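Local structure of lipoprotein (Paraburkholderia phytofirmans, 5T11) at residues V111-E116 against T146-K151; V21-I26 against N45-G50. The protein is a periplasmic lipoprotein of the PelC type that forms a dodecamer and probably guides export of Pel polysaccharide across the outer membrane. The protein carries 1 engineered substitution. One frame throughout, in Å; residues are numbered along the deposited sequence.

Contact 1: residues V111-E116 against T146-K151; sequences VGVTFE and TSLIAK
Val111, Val113 and Phe115 turn toward helix 141-152 and meet Leu148 and Ile149, an instance of how alternate residues of a strand supply the apolar floor on which a helix lies. The aliphatic packing centres on Leu148. Its CG stands anti to the backbone N (chi1 171°), and CD2 then extends anti to CA to lead the side chain onto the strand. Leu148 CD2 meets Val111 CG1 at 3.7 Å, the two side chains sliding past each other in opposite directions. Toward Val113 the approach is tip to tip, with Leu148 CD2 4.2 Å from Val113 CG2.

Helix 141-152 lies on one face of a mixed beta-sheet, running roughly along strand 109-119, in a helix layer that also holds helix 35-49; the axes of the two segments are 9.4 Å apart and cross at -29°. Further along the strand an aliphatic chain meets an aromatic ring. Ile149 CG1 sits at the edge of the Phe115 ring, near its plane, 4.2 Å from both Phe115 CE2 and CZ, and the two side chains cross at about a right angle. Val152 and, from helix 35-49, Ala43 also pack against Phe115, while Ile42 and Thr46 touch Ile149.

Contact 2: residues V21-I26 against N45-G50; sequences VAVVSI and NTLRAG
Leu47 is the single helical residue that meets the strand here, its CD1 methyl touching both Val21 and Val23. The setting is a beta-alpha-beta unit, in which strand 21-28 leads through helix 35-49 to strand 55-57 of the same sheet, and the contact illustrates how one leucine can tie the late part of the crossover helix to the start of its first strand.

Along the helix, Asn45 looks outward to the assembly: its ND2 donates to Thr130 OG1 of a neighbouring subunit and more weakly to Phe115 O of that subunit. Within the segment, Asn45 O accepts a hydrogen bond from Ala49 N at 2.7 Å. At Thr46 the hydroxyl bonds to Ile42 O, one turn back.

Leu47 follows, and its shape explains the contact. With CG anti to the carbonyl carbon (chi1 -69°) and CD1 anti to CA (chi2 179°), the side chain is extended and CD1 is carried to the strand. Leu47 CD1 meets Val21 CG1 at 3.8 Å, the side chains crossing at about a right angle. Leu47 CD1 also lies 4.2 Å from Val23 CG2, on a slanting approach. Both valines point toward the helix from alternate positions of the strand, whereas Ala22 between them points away. The interface is small, 83 Å² summed over both sides, but all three touching residues are buried, and Leu92 and Leu156 add to the apolar surroundings of Leu47.

Arg48 reaches instead to the last strand of the unit, NH2 bonding to Val55 O. After Ala49 the helix gives way to Gly50, whose N bonds to Thr46 O at 2.8 Å and more weakly to Leu47 O at 3.3 Å.

Overall arrangement
Contacts 1 and 2 are neighbouring parts of one helix-on-sheet arrangement, their centres about 12 Å apart. Along the chain they come in series, 21-26 against 45-50 closing before 111-116 against 146-151 opens, and strand 90-99 lies between their two strands in the sheet. Side chains from the two strands meet, Phe115 CE1 lying 3.6 Å from Ile26 CD1. Between the helices Ala150 CA lies 3.6 Å from Thr46 CG2. The two buried contacts are thus joined through Phe115 and Ile26, while Ala150 and Thr46 meet nearer the surface. Both contacts also have residues at subunit interfaces of the dodecamer.

Contact 1: residues V111-E116 against T146-K151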
loop_
_atom_site.group_PDB
_atom_site.type_symbol
_atom_site.label_atom_id
_atom_site.label_comp_id
_atom_site.label_asym_id
_atom_site.label_seq_id
_atom_site.Cartn_x
_atom_site.Cartn_y
_atom_site.Cartn_z
ATOM N N VAL B 111 4.767 3.035 30.872
ATOM C CA VAL B 111 6.179 3.186 31.229
ATOM C C VAL B 111 6.585 2.078 32.194
ATOM O O VAL B 111 5.884 1.814 33.179
ATOM C CB VAL B 111 6.458 4.559 31.876
ATOM C CG1 VAL B 111 7.932 4.678 32.300
ATOM C CG2 VAL B 111 6.081 5.694 30.911
ATOM N N GLY B 112 7.722 1.437 31.918
ATOM C CA GLY B 112 8.329 0.489 32.842
ATOM C C GLY B 112 9.823 0.767 32.964
ATOM O O GLY B 112 10.490 0.930 31.936
ATOM N N VAL B 113 10.350 0.863 34.201
ATOM C CA VAL B 113 11.745 1.225 34.462
ATOM C C VAL B 113 12.272 0.421 35.647
ATOM O O VAL B 113 11.541 0.126 36.598
ATOM C CB VAL B 113 11.929 2.731 34.761
ATOM C CG1 VAL B 113 11.597 3.571 33.553
ATOM C CG2 VAL B 113 11.081 3.151 35.964
ATOM N N THR B 114 13.559 0.078 35.587
ATOM C CA THR B 114 14.283 -0.500 36.713
ATOM C C THR B 114 15.512 0.365 36.986
ATOM O O THR B 114 16.135 0.882 36.051
ATOM C CB THR B 114 14.695 -1.956 36.426
ATOM O OG1 THR B 114 15.289 -2.029 35.123
ATOM C CG2 THR B 114 13.481 -2.902 36.471
ATOM N N PHE B 115 15.856 0.540 38.261
ATOM C CA PHE B 115 17.002 1.353 38.662
ATOM C C PHE B 115 17.850 0.597 39.677
ATOM O O PHE B 115 17.327 -0.196 40.470
ATOM C CB PHE B 115 16.584 2.692 39.306
ATOM C CG PHE B 115 16.028 3.702 38.342
ATOM C CD1 PHE B 115 16.880 4.472 37.548
ATOM C CD2 PHE B 115 14.655 3.926 38.265
ATOM C CE1 PHE B 115 16.367 5.411 36.658
ATOM C CE2 PHE B 115 14.136 4.863 37.372
ATOM C CZ PHE B 115 14.993 5.607 36.571
ATOM N N GLU B 116 19.162 0.862 39.657
ATOM C CA GLU B 116 20.101 0.367 40.661
ATOM C C GLU B 116 20.998 1.515 41.100
ATOM O O GLU B 116 21.426 2.328 40.273
ATOM C CB GLU B 116 21.003 -0.783 40.141
ATOM C CG GLU B 116 20.286 -2.013 39.640
ATOM C CD GLU B 116 19.911 -1.910 38.169
ATOM O OE1 GLU B 116 20.697 -1.332 37.387
ATOM O OE2 GLU B 116 18.825 -2.406 37.801
ATOM N N THR B 146 7.684 11.033 33.930
ATOM C CA THR B 146 8.307 11.906 34.917
ATOM C C THR B 146 7.711 11.661 36.298
ATOM O O THR B 146 8.439 11.544 37.293
ATOM C CB THR B 146 8.147 13.376 34.519
ATOM O OG1 THR B 146 6.753 13.665 34.341
ATOM C CG2 THR B 146 8.916 13.683 33.223
ATOM N N SER B 147 6.383 11.576 36.370
ATOM C CA SER B 147 5.702 11.283 37.627
ATOM C C SER B 147 6.165 9.952 38.220
ATOM O O SER B 147 6.347 9.838 39.439
ATOM C CB SER B 147 4.190 11.279 37.387
ATOM O OG SER B 147 3.447 11.175 38.584
ATOM N N LEU B 148 6.380 8.935 37.371
ATOM C CA LEU B 148 6.724 7.606 37.875
ATOM C C LEU B 148 8.159 7.553 38.392
ATOM O O LEU B 148 8.432 6.971 39.453
ATOM C CB LEU B 148 6.528 6.556 36.780
ATOM C CG LEU B 148 7.050 5.152 37.117
ATOM C CD1 LEU B 148 6.239 4.531 38.264
ATOM C CD2 LEU B 148 7.045 4.208 35.884
ATOM N N ILE B 149 9.087 8.131 37.638
ATOM C CA ILE B 149 10.478 8.141 38.063
ATOM C C ILE B 149 10.630 8.918 39.366
ATOM O O ILE B 149 11.387 8.512 40.261
ATOM C CB ILE B 149 11.357 8.702 36.937
ATOM C CG1 ILE B 149 11.458 7.662 35.823
ATOM C CG2 ILE B 149 12.753 9.081 37.471
ATOM C CD1 ILE B 149 11.782 8.226 34.464
ATOM N N ALA B 150 9.885 10.020 39.513
ATOM C CA ALA B 150 9.885 10.750 40.782
ATOM C C ALA B 150 9.459 9.843 41.929
ATOM O O ALA B 150 10.086 9.833 42.996
ATOM C CB ALA B 150 8.976 11.978 40.698
ATOM N N LYS B 151 8.399 9.055 41.718
ATOM C CA LYS B 151 7.948 8.120 42.751
ATOM C C LYS B 151 9.015 7.059 43.024
ATOM O O LYS B 151 9.396 6.819 44.180
ATOM C CB LYS B 151 6.620 7.480 42.310
ATOM C CG LYS B 151 5.957 6.545 43.314
ATOM C CD LYS B 151 5.486 7.309 44.550
ATOM C CE LYS B 151 4.706 6.426 45.524
ATOM N NZ LYS B 151 4.560 7.102 46.842
#

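Contact 2: residues V21-I26 against N45-G50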
loop_
_atom_site.group_PDB
_atom_site.type_symbol
_atom_site.label_atom_id
_atom_site.label_comp_id
_atom_site.label_asym_id
_atom_site.label_seq_id
_atom_site.Cartn_x
_atom_site.Cartn_y
_atom_site.Cartn_z
ATOM N N VAL B 21 26.590 11.815 42.915
ATOM C CA VAL B 21 25.965 10.709 42.197
ATOM C C VAL B 21 26.161 10.925 40.704
ATOM O O VAL B 21 25.849 12.000 40.180
ATOM C CB VAL B 21 24.466 10.598 42.525
ATOM C CG1 VAL B 21 23.810 9.481 41.705
ATOM C CG2 VAL B 21 24.263 10.399 44.014
ATOM N N ALA B 22 26.668 9.905 40.023
ATOM C CA ALA B 22 26.731 9.895 38.568
ATOM C C ALA B 22 25.597 9.032 38.031
ATOM O O ALA B 22 25.381 7.919 38.520
ATOM C CB ALA B 22 28.079 9.365 38.076
ATOM N N VAL B 23 24.866 9.556 37.048
ATOM C CA VAL B 23 23.852 8.783 36.327
ATOM C C VAL B 23 24.519 8.202 35.088
ATOM O O VAL B 23 25.083 8.940 34.271
ATOM C CB VAL B 23 22.636 9.642 35.954
ATOM C CG1 VAL B 23 21.664 8.842 35.071
ATOM C CG2 VAL B 23 21.951 10.171 37.216
ATOM N N VAL B 24 24.482 6.879 34.969
ATOM C CA VAL B 24 25.241 6.148 33.964
ATOM C C VAL B 24 24.275 5.301 33.139
ATOM O O VAL B 24 23.458 4.565 33.702
ATOM C CB VAL B 24 26.315 5.266 34.625
ATOM C CG1 VAL B 24 26.701 4.107 33.732
ATOM C CG2 VAL B 24 27.530 6.095 34.988
ATOM N N SER B 25 24.380 5.423 31.812
ATOM C CA SER B 25 23.807 4.540 30.796
ATOM C C SER B 25 22.607 3.735 31.265
ATOM O O SER B 25 22.743 2.603 31.741
ATOM C CB SER B 25 24.866 3.575 30.268
ATOM O OG SER B 25 25.214 2.624 31.258
ATOM N N ILE B 26 21.430 4.325 31.147
ATOM C CA ILE B 26 20.191 3.594 31.341
ATOM C C ILE B 26 19.848 2.899 30.030
ATOM O O ILE B 26 19.673 3.556 28.999
ATOM C CB ILE B 26 19.073 4.536 31.798
ATOM C CG1 ILE B 26 19.460 5.101 33.185
ATOM C CG2 ILE B 26 17.723 3.809 31.753
ATOM C CD1 ILE B 26 18.450 6.042 33.812
ATOM N N ASN B 45 17.419 15.070 37.086
ATOM C CA ASN B 45 16.702 16.201 37.671
ATOM C C ASN B 45 15.923 15.782 38.918
ATOM O O ASN B 45 15.838 16.548 39.884
ATOM C CB ASN B 45 15.779 16.848 36.640
ATOM C CG ASN B 45 16.479 17.947 35.830
ATOM O OD1 ASN B 45 17.712 18.052 35.826
ATOM N ND2 ASN B 45 15.688 18.780 35.150
ATOM N N THR B 46 15.376 14.564 38.926
ATOM C CA THR B 46 14.626 14.091 40.086
ATOM C C THR B 46 15.525 13.981 41.315
ATOM O O THR B 46 15.201 14.510 42.388
ATOM C CB THR B 46 13.969 12.739 39.769
ATOM O OG1 THR B 46 13.087 12.874 38.642
ATOM C CG2 THR B 46 13.173 12.221 40.970
ATOM N N LEU B 47 16.675 13.313 41.168
ATOM C CA LEU B 47 17.657 13.253 42.248
ATOM C C LEU B 47 18.027 14.643 42.745
ATOM O O LEU B 47 18.223 14.847 43.952
ATOM C CB LEU B 47 18.918 12.526 41.783
ATOM C CG LEU B 47 18.848 11.026 41.505
ATOM C CD1 LEU B 47 20.222 10.544 41.024
ATOM C CD2 LEU B 47 18.388 10.249 42.740
ATOM N N ARG B 48 18.146 15.610 41.828
ATOM C CA ARG B 48 18.444 16.983 42.232
ATOM C C ARG B 48 17.260 17.617 42.944
ATOM O O ARG B 48 17.436 18.309 43.952
ATOM C CB ARG B 48 18.825 17.835 41.024
ATOM C CG ARG B 48 20.224 17.627 40.522
ATOM C CD ARG B 48 20.537 18.668 39.457
ATOM N NE ARG B 48 21.644 18.246 38.616
ATOM C CZ ARG B 48 21.514 17.805 37.375
ATOM N NH1 ARG B 48 20.313 17.753 36.813
ATOM N NH2 ARG B 48 22.595 17.441 36.694
ATOM N N ALA B 49 16.052 17.415 42.410
ATOM C CA ALA B 49 14.848 17.876 43.090
ATOM C C ALA B 49 14.761 17.310 44.502
ATOM O O ALA B 49 14.252 17.979 45.405
ATOM C CB ALA B 49 13.608 17.490 42.283
ATOM N N GLY B 50 15.278 16.101 44.713
ATOM C CA GLY B 50 15.291 15.428 45.991
ATOM C C GLY B 50 16.337 15.894 46.976
ATOM O O GLY B 50 16.424 15.335 48.071
#